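Phospholipase A1 (PDB 7EZZ) hydrolyses acyl ester bonds of phospholipids in the bacterial outer membrane, probably as a calcium-dependent dimeric beta-barrel enzyme. Local coordinates at residues A117-R122 with W157-K162. Residues are numbered along the deposited sequence; the frame is centred on the assembly and turned at random.
Sequences AGWTLR and WLVEVK
The indole of W119 reaches across to W157 and V159, the two residues of 157-162 that carry most of the contact. Its CB leaves the backbone without heading for the other strand; CG lies anti to the carbonyl carbon (chi1 -68°), and the ring then swings across, six-membered end first. Along that ring, CE3 and CZ2 run past the V159 side chain. CZ3 comes 4.0 Å from V159 CB and also skirts the CB of W157. At the tip, CH2 packs against W157 CB at 3.7 Å, the two side chains crossing at an angle. V159 lies at about a right angle to the W119 side chain; its CG2 sits implausibly close to CH2, so the exact fit there is doubtful. W157 offers its CB, while its own indole leads away toward Y189 and I187. No hydrogen bond joins the segments, whose short axes come no nearer than 9.0 Å and are inclined at 51°. Strand 142-154 lies between them in the sheet; T120 and R122 bond through their backbones to its E153 and M151, L158 packs on M151 from the other segment, and the W119 side chain also touches N154. The contact is thus an apolar bridge between next-nearest strands, made by an aromatic side chain spanning the intervening strand near its end, in the antiparallel 12-stranded barrel of outer membrane phospholipase A.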
ATOM      1  N   ALA B 117       7.348 -28.292  25.009  1.00 36.06           N
ATOM      2  CA  ALA B 117       6.563 -29.423  24.479  1.00 32.33           C
ATOM      3  C   ALA B 117       6.692 -29.528  22.962  1.00 32.58           C
ATOM      4  O   ALA B 117       5.694 -29.757  22.317  1.00 29.91           O
ATOM      5  CB  ALA B 117       5.137 -29.355  24.944  1.00 27.78           C
ATOM      6  N   GLY B 118       7.911 -29.409  22.446  1.00 36.73           N
ATOM      7  CA  GLY B 118       8.169 -29.523  20.998  1.00 42.47           C
ATOM      8  C   GLY B 118       8.144 -28.192  20.272  1.00 45.51           C
ATOM      9  O   GLY B 118       8.988 -27.997  19.404  1.00 47.29           O
ATOM     10  N   TRP B 119       7.211 -27.316  20.638  1.00 42.77           N
ATOM     11  CA  TRP B 119       7.025 -25.989  20.005  1.00 39.00           C
ATOM     12  C   TRP B 119       8.029 -24.965  20.523  1.00 39.37           C
ATOM     13  O   TRP B 119       8.307 -24.968  21.694  1.00 42.25           O
ATOM     14  CB  TRP B 119       5.623 -25.496  20.300  1.00 40.86           C
ATOM     15  CG  TRP B 119       4.554 -26.280  19.628  1.00 45.70           C
ATOM     16  CD1 TRP B 119       3.944 -27.397  20.095  1.00 45.38           C
ATOM     17  CD2 TRP B 119       3.939 -25.971  18.374  1.00 48.54           C
ATOM     18  NE1 TRP B 119       2.990 -27.808  19.217  1.00 50.03           N
ATOM     19  CE2 TRP B 119       2.966 -26.954  18.150  1.00 52.87           C
ATOM     20  CE3 TRP B 119       4.111 -24.963  17.423  1.00 48.05           C
ATOM     21  CZ2 TRP B 119       2.175 -26.956  17.007  1.00 55.48           C
ATOM     22  CZ3 TRP B 119       3.324 -24.953  16.303  1.00 45.95           C
ATOM     23  CH2 TRP B 119       2.372 -25.940  16.099  1.00 55.20           C
ATOM     24  N   THR B 120       8.495 -24.085  19.649  1.00 35.03           N
ATOM     25  CA  THR B 120       9.449 -23.028  20.037  1.00 32.21           C
ATOM     26  C   THR B 120       8.792 -21.665  19.841  1.00 31.95           C
ATOM     27  O   THR B 120       8.504 -21.319  18.714  1.00 30.57           O
ATOM     28  CB  THR B 120      10.756 -23.157  19.255  1.00 31.92           C
ATOM     29  OG1 THR B 120      11.190 -24.504  19.380  1.00 30.74           O
ATOM     30  CG2 THR B 120      11.838 -22.229  19.747  1.00 30.07           C
ATOM     31  N   LEU B 121       8.541 -20.943  20.929  1.00 31.22           N
ATOM     32  CA  LEU B 121       7.962 -19.589  20.836  1.00 30.08           C
ATOM     33  C   LEU B 121       9.029 -18.728  20.177  1.00 32.24           C
ATOM     34  O   LEU B 121      10.146 -18.737  20.633  1.00 31.77           O
ATOM     35  CB  LEU B 121       7.583 -19.103  22.231  1.00 28.13           C
ATOM     36  CG  LEU B 121       7.007 -17.700  22.310  1.00 27.79           C
ATOM     37  CD1 LEU B 121       5.615 -17.642  21.741  1.00 24.69           C
ATOM     38  CD2 LEU B 121       7.005 -17.234  23.742  1.00 27.40           C
ATOM     39  N   ARG B 122       8.668 -18.049  19.099  1.00 34.87           N
ATOM     40  CA  ARG B 122       9.689 -17.306  18.341  1.00 34.05           C
ATOM     41  C   ARG B 122       9.413 -15.820  18.407  1.00 33.33           C
ATOM     42  O   ARG B 122      10.348 -15.077  18.424  1.00 34.62           O
ATOM     43  CB  ARG B 122       9.598 -17.712  16.875  1.00 36.62           C
ATOM     44  CG  ARG B 122      10.321 -18.998  16.536  1.00 35.05           C
ATOM     45  CD  ARG B 122      11.724 -18.857  17.035  1.00 39.71           C
ATOM     46  NE  ARG B 122      12.476 -20.063  16.825  1.00 43.66           N
ATOM     47  CZ  ARG B 122      13.753 -20.182  17.094  1.00 42.74           C
ATOM     48  NH1 ARG B 122      14.424 -19.159  17.582  1.00 39.18           N
ATOM     49  NH2 ARG B 122      14.355 -21.325  16.867  1.00 46.07           N
ATOM     50  N   TRP B 157       5.123 -26.831  11.032  1.00 29.23           N
ATOM     51  CA  TRP B 157       3.995 -26.060  11.527  1.00 27.15           C
ATOM     52  C   TRP B 157       4.417 -24.677  12.022  1.00 26.98           C
ATOM     53  O   TRP B 157       5.525 -24.481  12.520  1.00 26.21           O
ATOM     54  CB  TRP B 157       3.289 -26.831  12.646  1.00 30.09           C
ATOM     55  CG  TRP B 157       2.620 -28.083  12.181  1.00 29.41           C
ATOM     56  CD1 TRP B 157       3.157 -29.338  12.125  1.00 29.01           C
ATOM     57  CD2 TRP B 157       1.270 -28.190  11.697  1.00 29.16           C
ATOM     58  NE1 TRP B 157       2.239 -30.212  11.606  1.00 29.49           N
ATOM     59  CE2 TRP B 157       1.068 -29.545  11.351  1.00 28.89           C
ATOM     60  CE3 TRP B 157       0.232 -27.271  11.484  1.00 29.76           C
ATOM     61  CZ2 TRP B 157      -0.137 -30.003  10.819  1.00 27.93           C
ATOM     62  CZ3 TRP B 157      -0.967 -27.731  10.981  1.00 29.57           C
ATOM     63  CH2 TRP B 157      -1.141 -29.076  10.644  1.00 30.02           C
ATOM     64  N   LEU B 158       3.510 -23.703  11.844  1.00 25.04           N
ATOM     65  CA  LEU B 158       3.592 -22.404  12.490  1.00 22.60           C
ATOM     66  C   LEU B 158       2.200 -22.103  13.053  1.00 23.23           C
ATOM     67  O   LEU B 158       1.198 -22.389  12.391  1.00 23.69           O
ATOM     68  CB  LEU B 158       4.029 -21.405  11.423  1.00 21.76           C
ATOM     69  CG  LEU B 158       4.106 -19.926  11.810  1.00 22.21           C
ATOM     70  CD1 LEU B 158       5.227 -19.225  11.019  1.00 22.37           C
ATOM     71  CD2 LEU B 158       2.766 -19.232  11.571  1.00 19.70           C
ATOM     72  N   VAL B 159       2.147 -21.635  14.300  1.00 21.40           N
ATOM     73  CA  VAL B 159       0.876 -21.248  14.976  1.00 20.89           C
ATOM     74  C   VAL B 159       1.031 -19.836  15.520  1.00 20.23           C
ATOM     75  O   VAL B 159       1.966 -19.595  16.208  1.00 17.81           O
ATOM     76  CB  VAL B 159       0.470 -22.203  16.107  1.00 20.23           C
ATOM     77  CG1 VAL B 159      -0.943 -21.924  16.555  1.00 18.71           C
ATOM     78  CG2 VAL B 159       0.616 -23.644  15.707  1.00 20.47           C
ATOM     79  N   GLU B 160       0.092 -18.964  15.211  1.00 23.56           N
ATOM     80  CA  GLU B 160       0.143 -17.562  15.678  1.00 25.75           C
ATOM     81  C   GLU B 160      -1.173 -17.246  16.387  1.00 25.85           C
ATOM     82  O   GLU B 160      -2.208 -17.475  15.821  1.00 24.38           O
ATOM     83  CB  GLU B 160       0.453 -16.663  14.479  1.00 28.44           C
ATOM     84  CG  GLU B 160       0.639 -15.195  14.784  1.00 36.95           C
ATOM     85  CD  GLU B 160       0.877 -14.283  13.587  1.00 46.20           C
ATOM     86  OE1 GLU B 160      -0.010 -13.502  13.257  1.00 49.73           O
ATOM     87  OE2 GLU B 160       1.963 -14.324  13.005  1.00 47.94           O
ATOM     88  N   VAL B 161      -1.105 -16.846  17.646  1.00 25.42           N
ATOM     89  CA  VAL B 161      -2.333 -16.419  18.366  1.00 26.87           C
ATOM     90  C   VAL B 161      -2.207 -14.922  18.606  1.00 27.88           C
ATOM     91  O   VAL B 161      -1.138 -14.480  18.944  1.00 28.15           O
ATOM     92  CB  VAL B 161      -2.544 -17.166  19.689  1.00 28.54           C
ATOM     93  CG1 VAL B 161      -3.837 -16.751  20.349  1.00 26.87           C
ATOM     94  CG2 VAL B 161      -2.533 -18.658  19.486  1.00 30.81           C
ATOM     95  N   LYS B 162      -3.293 -14.196  18.416  1.00 27.28           N
ATOM     96  CA  LYS B 162      -3.280 -12.739  18.615  1.00 26.52           C
ATOM     97  C   LYS B 162      -4.536 -12.325  19.368  1.00 26.09           C
ATOM     98  O   LYS B 162      -5.516 -12.041  18.741  1.00 24.41           O
ATOM     99  CB  LYS B 162      -3.153 -12.048  17.266  1.00 30.48           C
ATOM    100  CG  LYS B 162      -3.376 -10.558  17.279  1.00 32.05           C
ATOM    101  CD  LYS B 162      -2.832  -9.924  16.059  1.00 36.76           C
ATOM    102  CE  LYS B 162      -3.345  -8.520  15.846  1.00 43.42           C
ATOM    103  NZ  LYS B 162      -2.471  -7.740  14.946  1.00 45.71           N
TER